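Local structure of DHC, diheme cytochrome c (Rhodobacter sphaeroides, 2FWT) at residues A[2-7]-A[56-61]; A[32-37]-A[50-55]; A[39-44]-A[82-87]. The protein probably carries electrons through two covalently attached c-type hemes, with the sphaeroides heme protein SHP as a likely partner. All coordinates share one frame; numbering follows the deposited sequence.

Contacts 1 and 2 share helix 49-61, their centres about 12 Å apart, and touch where Glu56 and Leu59 meet Met34. Along the chain, contact 2 is nested inside the loop that contact 1 closes. The N-terminal loop and segment 32-37 both pack on helix 49-61. Contact 3, about 13 Å from contact 2 and 18 Å from contact 1 (centre to centre), alternates with each of them along the chain. It adjoins contact 2 through Leu33, which packs on Phe41. In this chain of helices and loops without strands, contacts 2 and 3 lie at one heme c, contact 3 supplying an iron ligand and contact 2 packing at its rim; contact 1 lies further out.

Contact 1 (A[2-7]-A[56-61]); sequences LVVTDP and ESYLVA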
loop_
_atom_site.group_PDB
_atom_site.type_symbol
_atom_site.label_atom_id
_atom_site.label_comp_id
_atom_site.label_asym_id
_atom_site.label_seq_id
_atom_site.Cartn_x
_atom_site.Cartn_y
_atom_site.Cartn_z
ATOM N N LEU A 2 -6.593 1.086 8.151
ATOM C CA LEU A 2 -7.714 0.131 8.343
ATOM C C LEU A 2 -7.697 -0.998 7.295
ATOM O O LEU A 2 -6.746 -1.774 7.232
ATOM C CB LEU A 2 -9.052 0.892 8.359
ATOM C CG LEU A 2 -10.316 0.172 8.854
ATOM C CD1 LEU A 2 -10.164 -0.427 10.269
ATOM C CD2 LEU A 2 -11.479 1.139 8.820
ATOM N N VAL A 3 -8.729 -1.057 6.462
ATOM C CA VAL A 3 -9.051 -2.241 5.699
ATOM C C VAL A 3 -9.660 -1.851 4.357
ATOM O O VAL A 3 -10.510 -0.946 4.286
ATOM C CB VAL A 3 -10.015 -3.092 6.577
ATOM C CG1 VAL A 3 -11.244 -3.580 5.821
ATOM C CG2 VAL A 3 -9.255 -4.206 7.214
ATOM N N VAL A 4 -9.227 -2.508 3.289
ATOM C CA VAL A 4 -9.764 -2.232 1.978
ATOM C C VAL A 4 -11.051 -3.020 1.857
ATOM O O VAL A 4 -11.027 -4.251 1.829
ATOM C CB VAL A 4 -8.838 -2.669 0.823
ATOM C CG1 VAL A 4 -9.548 -2.452 -0.478
ATOM C CG2 VAL A 4 -7.509 -1.889 0.831
ATOM N N THR A 5 -12.150 -2.285 1.769
ATOM C CA THR A 5 -13.481 -2.876 1.657
ATOM C C THR A 5 -13.968 -2.915 0.208
ATOM O O THR A 5 -14.835 -3.730 -0.151
ATOM C CB THR A 5 -14.481 -2.100 2.524
ATOM O OG1 THR A 5 -15.762 -2.748 2.447
ATOM C CG2 THR A 5 -14.573 -0.600 2.086
ATOM N N ASP A 6 -13.400 -2.065 -0.631
ATOM C CA ASP A 6 -13.751 -2.040 -2.033
ATOM C C ASP A 6 -13.405 -3.351 -2.750
ATOM O O ASP A 6 -12.234 -3.700 -2.885
ATOM C CB ASP A 6 -13.028 -0.904 -2.704
ATOM C CG ASP A 6 -13.480 -0.704 -4.106
ATOM O OD1 ASP A 6 -12.646 -0.812 -5.011
ATOM O OD2 ASP A 6 -14.703 -0.451 -4.305
ATOM N N PRO A 7 -14.427 -4.086 -3.232
ATOM C CA PRO A 7 -14.147 -5.373 -3.888
ATOM C C PRO A 7 -13.167 -5.355 -5.054
ATOM O O PRO A 7 -12.294 -6.216 -5.106
ATOM C CB PRO A 7 -15.541 -5.841 -4.333
ATOM C CG PRO A 7 -16.456 -5.175 -3.357
ATOM C CD PRO A 7 -15.877 -3.837 -3.117
ATOM N N GLU A 56 -8.387 3.777 -8.685
ATOM C CA GLU A 56 -7.781 5.059 -8.363
ATOM C C GLU A 56 -8.767 5.996 -7.674
ATOM O O GLU A 56 -8.454 6.681 -6.706
ATOM C CB GLU A 56 -7.185 5.707 -9.607
ATOM C CG GLU A 56 -6.434 6.977 -9.272
ATOM C CD GLU A 56 -5.800 7.663 -10.461
ATOM O OE1 GLU A 56 -5.673 7.021 -11.528
ATOM O OE2 GLU A 56 -5.437 8.852 -10.307
ATOM N N SER A 57 -9.978 6.055 -8.180
ATOM C CA SER A 57 -10.982 6.922 -7.569
ATOM C C SER A 57 -11.230 6.549 -6.094
ATOM O O SER A 57 -11.320 7.426 -5.231
ATOM C CB SER A 57 -12.286 6.899 -8.388
ATOM O OG SER A 57 -13.334 7.546 -7.643
ATOM N N TYR A 58 -11.308 5.250 -5.798
ATOM C CA TYR A 58 -11.509 4.782 -4.441
ATOM C C TYR A 58 -10.314 5.164 -3.562
ATOM O O TYR A 58 -10.497 5.680 -2.450
ATOM C CB TYR A 58 -11.752 3.253 -4.416
ATOM C CG TYR A 58 -11.587 2.652 -3.041
ATOM C CD1 TYR A 58 -12.612 2.698 -2.125
ATOM C CD2 TYR A 58 -10.391 2.040 -2.652
ATOM C CE1 TYR A 58 -12.447 2.204 -0.844
ATOM C CE2 TYR A 58 -10.235 1.513 -1.368
ATOM C CZ TYR A 58 -11.267 1.592 -0.486
ATOM O OH TYR A 58 -11.142 1.086 0.779
ATOM N N LEU A 59 -9.104 4.921 -4.060
ATOM C CA LEU A 59 -7.897 5.179 -3.281
ATOM C C LEU A 59 -7.776 6.662 -2.975
ATOM O O LEU A 59 -7.553 7.069 -1.831
ATOM C CB LEU A 59 -6.672 4.629 -3.984
ATOM C CG LEU A 59 -6.582 3.107 -4.113
ATOM C CD1 LEU A 59 -5.479 2.720 -5.109
ATOM C CD2 LEU A 59 -6.343 2.466 -2.782
ATOM N N VAL A 60 -7.992 7.491 -3.988
ATOM C CA VAL A 60 -7.932 8.933 -3.826
ATOM C C VAL A 60 -8.978 9.457 -2.845
ATOM O O VAL A 60 -8.663 10.277 -1.966
ATOM C CB VAL A 60 -8.035 9.628 -5.212
ATOM C CG1 VAL A 60 -8.288 11.136 -5.110
ATOM C CG2 VAL A 60 -6.751 9.390 -5.971
ATOM N N ALA A 61 -10.212 8.972 -2.976
ATOM C CA ALA A 61 -11.315 9.430 -2.129
ATOM C C ALA A 61 -11.118 9.054 -0.675
ATOM O O ALA A 61 -11.691 9.711 0.197
ATOM C CB ALA A 61 -12.656 8.843 -2.626
#
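Tyr58 carries its CG trans to its own backbone N (chi1 164°), and Asp6 does the same with its CG; each group is swung away from its own N, and from their separate backbones the two side chains slide past each other in opposite directions. The meeting point is a CH-pi contact: Asp6 CB sits 3.5 Å from the centroid of the Tyr58 ring and only 7° off its normal, squarely over one face. The methylene spreads its approach across the whole ring, its shortest atom pair being Asp6 CB to Tyr58 CE1 at 3.7 Å. Beyond it, Asp6 CG lies 4.0 Å from Tyr58 CG; the carboxylate is nearly parallel to the ring (17°) and lies toward its CG and CD1 side, with CB alone over the centre. Its OD1 is taken up by the hydroxyl of Thr9.

The far end of the tyrosine reaches along the N-terminal loop. Val4 CG1 comes obliquely to the ring, 4.1 Å from Tyr58 CE2. The phenol oxygen itself makes no hydrogen bond across the contact: Tyr58 OH is 3.7 Å from Thr5 N and 3.8 Å from Val4 CA, and the methyl CG2 of Thr5 approaches Tyr58 OH to 4.0 Å. The loop is thus held against the tyrosine by packing alone. Asp6 has a second role as N-cap, its side chain capping a backbone N, so the residue covering the ring also caps the start of helix 7-12.

Tyr58 projects from helix 49-61 and bridges to the start of helix 7-12, touching Thr9 there, while Val4 packs on Thr9 and Arg10. Helix 49-61 also meets helix 27-34, with Leu59 on Trp30 and Val60 on Ala27 and Thr31.

Contact 2 (A[32-37]-A[50-55]); sequences ALMADL and ASRGQI. With HEC (heme c), chain C.
The guanidinium of Arg52 has the carbonyl O of Met34 lying obliquely to it, with no hydrogen bond between them. The aliphatic part of the arginine makes the approach instead: Arg52 CD is 3.3 Å and Arg52 CG 3.4 Å from Met34 O, so the chain lies against the Met34 carbonyl. Bends at chi2 and chi3 (-84° and -57°) fold the chain here, and its NH1 forms a salt bridge with Glu56, one turn further along the helix.

Met34 is itself bent, at chi2 and chi3, which curls its methyl toward helix 49-61. Met34 CE meets Ile55 CG2 at 3.5 Å, tighter than usual for two carbons, and the side chains cross at about a right angle. The same methyl is 3.9 Å from Arg52 CG. Leu37 CD1 adds a looser contact, 4.2 Å from Arg52 CG.

The heme c is met at its periphery. Met34 SD lies 3.7 Å from heme CBB, and Leu33 CD1 is 3.6 Å from the methyl CMA; Leu37 sits near CBB with both its methyls.

Met34 thus wedges between heme and helix 49-61. Ile55 extends the buried layer to Leu8, Thr9 and Glu12 of helix 7-12, joining three helices beside the heme edge.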
loop_
_atom_site.group_PDB
_atom_site.type_symbol
_atom_site.label_atom_id
_atom_site.label_comp_id
_atom_site.label_asym_id
_atom_site.label_seq_id
_atom_site.Cartn_x
_atom_site.Cartn_y
_atom_site.Cartn_z
ATOM N N ALA A 32 -0.015 8.618 -8.638
ATOM C CA ALA A 32 1.268 8.319 -9.241
ATOM C C ALA A 32 1.451 6.828 -9.467
ATOM O O ALA A 32 1.945 6.393 -10.526
ATOM C CB ALA A 32 2.372 8.866 -8.375
ATOM N N LEU A 33 1.128 6.041 -8.451
ATOM C CA LEU A 33 1.238 4.599 -8.555
ATOM C C LEU A 33 0.287 4.054 -9.636
ATOM O O LEU A 33 0.677 3.228 -10.488
ATOM C CB LEU A 33 0.933 3.927 -7.218
ATOM C CG LEU A 33 2.014 3.818 -6.154
ATOM C CD1 LEU A 33 1.415 3.297 -4.861
ATOM C CD2 LEU A 33 3.151 2.893 -6.611
ATOM N N MET A 34 -0.951 4.523 -9.629
ATOM C CA MET A 34 -1.935 3.992 -10.586
ATOM C C MET A 34 -1.624 4.392 -12.056
ATOM O O MET A 34 -2.112 3.769 -13.018
ATOM C CB MET A 34 -3.343 4.409 -10.176
ATOM C CG MET A 34 -3.773 3.844 -8.827
ATOM S SD MET A 34 -3.777 2.041 -8.728
ATOM C CE MET A 34 -5.081 1.609 -9.875
ATOM N N ALA A 35 -0.801 5.419 -12.208
ATOM C CA ALA A 35 -0.400 5.898 -13.509
ATOM C C ALA A 35 0.721 5.096 -14.156
ATOM O O ALA A 35 1.010 5.297 -15.348
ATOM C CB ALA A 35 0.007 7.331 -13.413
ATOM N N ASP A 36 1.395 4.223 -13.414
ATOM C CA ASP A 36 2.544 3.524 -14.008
ATOM C C ASP A 36 2.550 2.096 -13.533
ATOM O O ASP A 36 3.609 1.548 -13.203
ATOM C CB ASP A 36 3.853 4.265 -13.629
ATOM C CG ASP A 36 5.047 3.901 -14.514
ATOM O OD1 ASP A 36 4.880 3.368 -15.643
ATOM O OD2 ASP A 36 6.186 4.179 -14.050
ATOM N N LEU A 37 1.388 1.458 -13.568
ATOM C CA LEU A 37 1.301 0.068 -13.163
ATOM C C LEU A 37 2.146 -0.899 -14.021
ATOM O O LEU A 37 2.535 -1.940 -13.535
ATOM C CB LEU A 37 -0.142 -0.398 -13.105
ATOM C CG LEU A 37 -0.957 0.256 -11.989
ATOM C CD1 LEU A 37 -2.420 -0.153 -12.112
ATOM C CD2 LEU A 37 -0.353 -0.134 -10.610
ATOM N N ALA A 50 -10.585 1.148 -17.479
ATOM C CA ALA A 50 -11.766 1.408 -16.632
ATOM C C ALA A 50 -11.521 0.990 -15.178
ATOM O O ALA A 50 -11.836 1.735 -14.256
ATOM C CB ALA A 50 -13.059 0.715 -17.205
ATOM N N SER A 51 -10.957 -0.213 -14.993
ATOM C CA SER A 51 -10.627 -0.714 -13.669
ATOM C C SER A 51 -9.613 0.182 -12.978
ATOM O O SER A 51 -9.772 0.478 -11.808
ATOM C CB SER A 51 -10.058 -2.132 -13.737
ATOM O OG SER A 51 -11.123 -3.049 -14.035
ATOM N N ARG A 52 -8.593 0.603 -13.717
ATOM C CA ARG A 52 -7.563 1.480 -13.173
ATOM C C ARG A 52 -8.215 2.743 -12.598
ATOM O O ARG A 52 -7.950 3.123 -11.470
ATOM C CB ARG A 52 -6.529 1.829 -14.238
ATOM C CG ARG A 52 -5.248 2.520 -13.700
ATOM C CD ARG A 52 -5.405 4.039 -13.538
ATOM N NE ARG A 52 -5.775 4.559 -14.842
ATOM C CZ ARG A 52 -6.526 5.630 -15.077
ATOM N NH1 ARG A 52 -6.990 6.402 -14.083
ATOM N NH2 ARG A 52 -6.795 5.933 -16.341
ATOM N N GLY A 53 -9.098 3.372 -13.369
ATOM C CA GLY A 53 -9.795 4.569 -12.915
ATOM C C GLY A 53 -10.697 4.345 -11.722
ATOM O O GLY A 53 -10.787 5.189 -10.811
ATOM N N GLN A 54 -11.393 3.225 -11.706
ATOM C CA GLN A 54 -12.239 2.895 -10.556
ATOM C C GLN A 54 -11.448 2.688 -9.263
ATOM O O GLN A 54 -11.889 3.137 -8.192
ATOM C CB GLN A 54 -13.108 1.644 -10.785
ATOM C CG GLN A 54 -14.318 1.868 -11.698
ATOM C CD GLN A 54 -15.609 2.480 -11.074
ATOM O OE1 GLN A 54 -16.610 2.570 -11.793
ATOM N NE2 GLN A 54 -15.609 2.877 -9.781
ATOM N N ILE A 55 -10.327 1.974 -9.357
ATOM C CA ILE A 55 -9.506 1.703 -8.173
ATOM C C ILE A 55 -8.910 3.032 -7.727
ATOM O O ILE A 55 -8.942 3.378 -6.546
ATOM C CB ILE A 55 -8.434 0.664 -8.474
ATOM C CG1 ILE A 55 -9.117 -0.697 -8.716
ATOM C CG2 ILE A 55 -7.341 0.604 -7.427
ATOM C CD1 ILE A 55 -8.192 -1.693 -9.354
HETATM FE FE HEC C . 1.920 -3.486 -5.594
HETATM C CHA HEC C . 4.618 -2.630 -3.745
HETATM C CHB HEC C . 0.165 -0.849 -4.266
HETATM C CHC HEC C . -0.829 -4.409 -7.351
HETATM C CHD HEC C . 3.682 -6.016 -7.047
HETATM N NA HEC C . 2.292 -2.040 -4.247
HETATM C C1A HEC C . 3.498 -1.856 -3.593
HETATM C C2A HEC C . 3.420 -0.720 -2.722
HETATM C C3A HEC C . 2.172 -0.225 -2.854
HETATM C C4A HEC C . 1.448 -1.049 -3.808
HETATM C CMA HEC C . 1.580 0.972 -2.134
HETATM C CAA HEC C . 4.557 -0.219 -1.824
HETATM C CBA HEC C . 4.676 -1.012 -0.524
HETATM C CGA HEC C . 5.626 -0.300 0.418
HETATM O O1A HEC C . 5.178 0.641 1.105
HETATM O O2A HEC C . 6.826 -0.675 0.491
HETATM N NB HEC C . 0.026 -2.770 -5.773
HETATM C C1B HEC C . -0.478 -1.624 -5.202
HETATM C C2B HEC C . -1.805 -1.387 -5.723
HETATM C C3B HEC C . -2.069 -2.380 -6.598
HETATM C C4B HEC C . -0.945 -3.295 -6.587
HETATM C CMB HEC C . -2.629 -0.137 -5.348
HETATM C CAB HEC C . -3.320 -2.598 -7.478
HETATM C CBB HEC C . -3.484 -1.659 -8.472
HETATM N NC HEC C . 1.516 -4.949 -6.928
HETATM C C1C HEC C . 0.296 -5.165 -7.534
HETATM C C2C HEC C . 0.380 -6.347 -8.353
HETATM C C3C HEC C . 1.635 -6.797 -8.291
HETATM C C4C HEC C . 2.360 -5.926 -7.381
HETATM C CMC HEC C . -0.787 -6.914 -9.175
HETATM C CAC HEC C . 2.237 -8.019 -9.039
HETATM C CBC HEC C . 2.112 -8.099 -10.401
HETATM N ND HEC C . 3.788 -4.166 -5.438
HETATM C C1D HEC C . 4.341 -5.221 -6.165
HETATM C C2D HEC C . 5.738 -5.375 -5.824
HETATM C C3D HEC C . 6.049 -4.332 -4.798
HETATM C C4D HEC C . 4.782 -3.632 -4.615
HETATM C CMD HEC C . 6.722 -6.347 -6.404
HETATM C CAD HEC C . 7.407 -4.111 -4.142
HETATM C CBD HEC C . 7.485 -4.972 -2.875
HETATM C CGD HEC C . 8.835 -4.873 -2.209
HETATM O O1D HEC C . 9.582 -3.916 -2.532
HETATM O O2D HEC C . 9.139 -5.757 -1.347
#

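Contact 3 (A[39-44]-A[82-87]); sequences NHFGED and PLRISE. With HEC (heme c), chain C.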
loop_
_atom_site.group_PDB
_atom_site.type_symbol
_atom_site.label_atom_id
_atom_site.label_comp_id
_atom_site.label_asym_id
_atom_site.label_seq_id
_atom_site.Cartn_x
_atom_site.Cartn_y
_atom_site.Cartn_z
ATOM N N ASN A 39 5.108 -0.531 -14.753
ATOM C CA ASN A 39 6.432 -0.435 -14.148
ATOM C C ASN A 39 6.279 -0.234 -12.647
ATOM O O ASN A 39 6.747 0.736 -12.084
ATOM C CB ASN A 39 7.187 0.732 -14.758
ATOM C CG ASN A 39 7.264 0.642 -16.261
ATOM O OD1 ASN A 39 7.914 -0.250 -16.785
ATOM N ND2 ASN A 39 6.594 1.545 -16.959
ATOM N N HIS A 40 5.632 -1.194 -12.017
ATOM C CA HIS A 40 5.239 -1.145 -10.610
ATOM C C HIS A 40 6.292 -1.936 -9.871
ATOM O O HIS A 40 6.225 -3.154 -9.798
ATOM C CB HIS A 40 3.856 -1.824 -10.452
ATOM C CG HIS A 40 3.282 -1.822 -9.064
ATOM N ND1 HIS A 40 2.730 -0.700 -8.485
ATOM C CD2 HIS A 40 3.072 -2.838 -8.184
ATOM C CE1 HIS A 40 2.258 -1.023 -7.283
ATOM N NE2 HIS A 40 2.438 -2.321 -7.076
ATOM N N PHE A 41 7.279 -1.238 -9.346
ATOM C CA PHE A 41 8.313 -1.859 -8.541
ATOM C C PHE A 41 8.937 -3.077 -9.175
ATOM O O PHE A 41 9.182 -4.080 -8.497
ATOM C CB PHE A 41 7.798 -2.197 -7.155
ATOM C CG PHE A 41 7.196 -1.044 -6.461
ATOM C CD1 PHE A 41 5.825 -0.946 -6.314
ATOM C CD2 PHE A 41 7.994 -0.023 -5.973
ATOM C CE1 PHE A 41 5.264 0.135 -5.677
ATOM C CE2 PHE A 41 7.435 1.081 -5.348
ATOM C CZ PHE A 41 6.057 1.159 -5.197
ATOM N N GLY A 42 9.201 -2.967 -10.478
ATOM C CA GLY A 42 9.830 -4.050 -11.242
ATOM C C GLY A 42 8.881 -5.046 -11.873
ATOM O O GLY A 42 9.337 -5.913 -12.633
ATOM N N GLU A 43 7.578 -4.962 -11.561
ATOM C CA GLU A 43 6.590 -5.922 -12.050
ATOM C C GLU A 43 5.517 -5.216 -12.867
ATOM O O GLU A 43 5.287 -4.033 -12.710
ATOM C CB GLU A 43 5.940 -6.695 -10.893
ATOM C CG GLU A 43 7.001 -7.298 -9.957
ATOM C CD GLU A 43 6.588 -8.572 -9.225
ATOM O OE1 GLU A 43 5.379 -8.903 -9.125
ATOM O OE2 GLU A 43 7.502 -9.259 -8.717
ATOM N N ASP A 44 4.905 -5.958 -13.773
ATOM C CA ASP A 44 3.808 -5.442 -14.564
ATOM C C ASP A 44 2.482 -5.696 -13.859
ATOM O O ASP A 44 1.909 -6.799 -13.933
ATOM C CB ASP A 44 3.816 -6.064 -15.968
ATOM C CG ASP A 44 2.665 -5.560 -16.845
ATOM O OD1 ASP A 44 1.833 -4.765 -16.367
ATOM O OD2 ASP A 44 2.589 -5.979 -18.023
ATOM N N PRO A 82 5.656 10.384 -2.311
ATOM C CA PRO A 82 6.126 9.040 -1.994
ATOM C C PRO A 82 5.420 7.998 -2.892
ATOM O O PRO A 82 4.268 8.218 -3.284
ATOM C CB PRO A 82 5.756 8.856 -0.517
ATOM C CG PRO A 82 4.858 10.021 -0.133
ATOM C CD PRO A 82 4.925 11.048 -1.212
ATOM N N LEU A 83 6.101 6.903 -3.234
ATOM C CA LEU A 83 5.429 5.771 -3.818
ATOM C C LEU A 83 5.228 4.638 -2.809
ATOM O O LEU A 83 4.481 3.703 -3.108
ATOM C CB LEU A 83 6.205 5.231 -5.008
ATOM C CG LEU A 83 5.904 5.727 -6.432
ATOM C CD1 LEU A 83 4.915 6.845 -6.532
ATOM C CD2 LEU A 83 7.212 6.013 -7.175
ATOM N N ARG A 84 5.896 4.706 -1.651
ATOM C CA ARG A 84 5.887 3.584 -0.698
ATOM C C ARG A 84 5.422 4.065 0.664
ATOM O O ARG A 84 5.928 5.095 1.172
ATOM C CB ARG A 84 7.282 2.942 -0.553
ATOM C CG ARG A 84 7.734 2.229 -1.762
ATOM C CD ARG A 84 9.114 1.664 -1.557
ATOM N NE ARG A 84 9.617 0.751 -2.596
ATOM C CZ ARG A 84 9.465 -0.572 -2.639
ATOM N NH1 ARG A 84 8.701 -1.213 -1.782
ATOM N NH2 ARG A 84 10.053 -1.256 -3.613
ATOM N N ILE A 85 4.509 3.299 1.256
ATOM C CA ILE A 85 4.153 3.458 2.651
ATOM C C ILE A 85 5.417 3.308 3.520
ATOM O O ILE A 85 5.644 4.079 4.462
ATOM C CB ILE A 85 3.097 2.424 3.072
ATOM C CG1 ILE A 85 1.782 2.624 2.279
ATOM C CG2 ILE A 85 2.813 2.528 4.571
ATOM C CD1 ILE A 85 0.929 1.366 2.215
ATOM N N SER A 86 6.244 2.333 3.159
ATOM C CA SER A 86 7.467 2.002 3.887
ATOM C C SER A 86 8.555 3.075 3.814
ATOM O O SER A 86 9.574 2.951 4.488
ATOM C CB SER A 86 7.999 0.648 3.405
ATOM O OG SER A 86 8.450 0.704 2.067
ATOM N N GLU A 87 8.349 4.118 3.017
ATOM C CA GLU A 87 9.262 5.269 2.934
ATOM C C GLU A 87 8.720 6.535 3.600
ATOM O O GLU A 87 9.387 7.572 3.610
ATOM C CB GLU A 87 9.602 5.573 1.472
ATOM C CG GLU A 87 10.488 4.502 0.846
ATOM C CD GLU A 87 11.912 4.451 1.412
ATOM O OE1 GLU A 87 12.575 5.515 1.525
ATOM O OE2 GLU A 87 12.392 3.342 1.713
HETATM FE FE HEC C . 1.920 -3.486 -5.594
HETATM C CHA HEC C . 4.618 -2.630 -3.745
HETATM C CHB HEC C . 0.165 -0.849 -4.266
HETATM C CHC HEC C . -0.829 -4.409 -7.351
HETATM C CHD HEC C . 3.682 -6.016 -7.047
HETATM N NA HEC C . 2.292 -2.040 -4.247
HETATM C C1A HEC C . 3.498 -1.856 -3.593
HETATM C C2A HEC C . 3.420 -0.720 -2.722
HETATM C C3A HEC C . 2.172 -0.225 -2.854
HETATM C C4A HEC C . 1.448 -1.049 -3.808
HETATM C CMA HEC C . 1.580 0.972 -2.134
HETATM C CAA HEC C . 4.557 -0.219 -1.824
HETATM C CBA HEC C . 4.676 -1.012 -0.524
HETATM C CGA HEC C . 5.626 -0.300 0.418
HETATM O O1A HEC C . 5.178 0.641 1.105
HETATM O O2A HEC C . 6.826 -0.675 0.491
HETATM N NB HEC C . 0.026 -2.770 -5.773
HETATM C C1B HEC C . -0.478 -1.624 -5.202
HETATM C C2B HEC C . -1.805 -1.387 -5.723
HETATM C C3B HEC C . -2.069 -2.380 -6.598
HETATM C C4B HEC C . -0.945 -3.295 -6.587
HETATM C CMB HEC C . -2.629 -0.137 -5.348
HETATM C CAB HEC C . -3.320 -2.598 -7.478
HETATM C CBB HEC C . -3.484 -1.659 -8.472
HETATM N NC HEC C . 1.516 -4.949 -6.928
HETATM C C1C HEC C . 0.296 -5.165 -7.534
HETATM C C2C HEC C . 0.380 -6.347 -8.353
HETATM C C3C HEC C . 1.635 -6.797 -8.291
HETATM C C4C HEC C . 2.360 -5.926 -7.381
HETATM C CMC HEC C . -0.787 -6.914 -9.175
HETATM C CAC HEC C . 2.237 -8.019 -9.039
HETATM C CBC HEC C . 2.112 -8.099 -10.401
HETATM N ND HEC C . 3.788 -4.166 -5.438
HETATM C C1D HEC C . 4.341 -5.221 -6.165
HETATM C C2D HEC C . 5.738 -5.375 -5.824
HETATM C C3D HEC C . 6.049 -4.332 -4.798
HETATM C C4D HEC C . 4.782 -3.632 -4.615
HETATM C CMD HEC C . 6.722 -6.347 -6.404
HETATM C CAD HEC C . 7.407 -4.111 -4.142
HETATM C CBD HEC C . 7.485 -4.972 -2.875
HETATM C CGD HEC C . 8.835 -4.873 -2.209
HETATM O O1D HEC C . 9.582 -3.916 -2.532
HETATM O O2D HEC C . 9.139 -5.757 -1.347
#
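Phe41 makes the van der Waals contacts between the two segments. The carbonyl O of Leu83 lies in the plane of its ring, at the edge, 3.6 Å from Phe41 CZ, while Leu83 CB packs loosely on the same atom. Phe41 CD2 stands 3.2 Å above the guanidinium plane of Arg84, offset toward the rim; ring and guanidinium are turned 51° apart, so this is no parallel stack. The phenylalanine also touches the heme, Phe41 CD1 being 3.3 Å from CHA, and the same atom lies over the centre of the His40 ring, which probably restricts rotation of the imidazole.

Hydrogen bonds, some from the arginine cation, concentrate on the propionates. The Arg84 chain is extended from CG to NE (chi2 178°), which carries its end to both heme acids: Arg84 NH1 is split between heme O2A at 3.0 Å and heme O1D at 2.9 Å, and Arg84 NH2 adds a second bond to O1D, all three bent. Propionate A is held further by Ser86, whose OG hydrogen-bonds to heme O2A at 2.7 Å and whose backbone N points fairly straight (164°) at heme O1A, 2.9 Å away. The positive arginine would be expected to stabilise the paired carboxylates. Ser109 and Ser111 supply further hydrogen bonds to this heme.

Metal coordination comes from His40, whose NE2 is 2.0 Å from the heme iron. Backbone bonds shape its loop: His40 and Glu43 bond to each other in both directions, closing a type I' turn with Phe41 and Gly42 at its corners.

With His17 as the other axial ligand, and Cys13 and Cys16 binding the porphyrin covalently, this is a bis-histidine c-type heme site with a CXXCH motif, its distal histidine coming from a loop and its propionates gripped by Arg84 and serines.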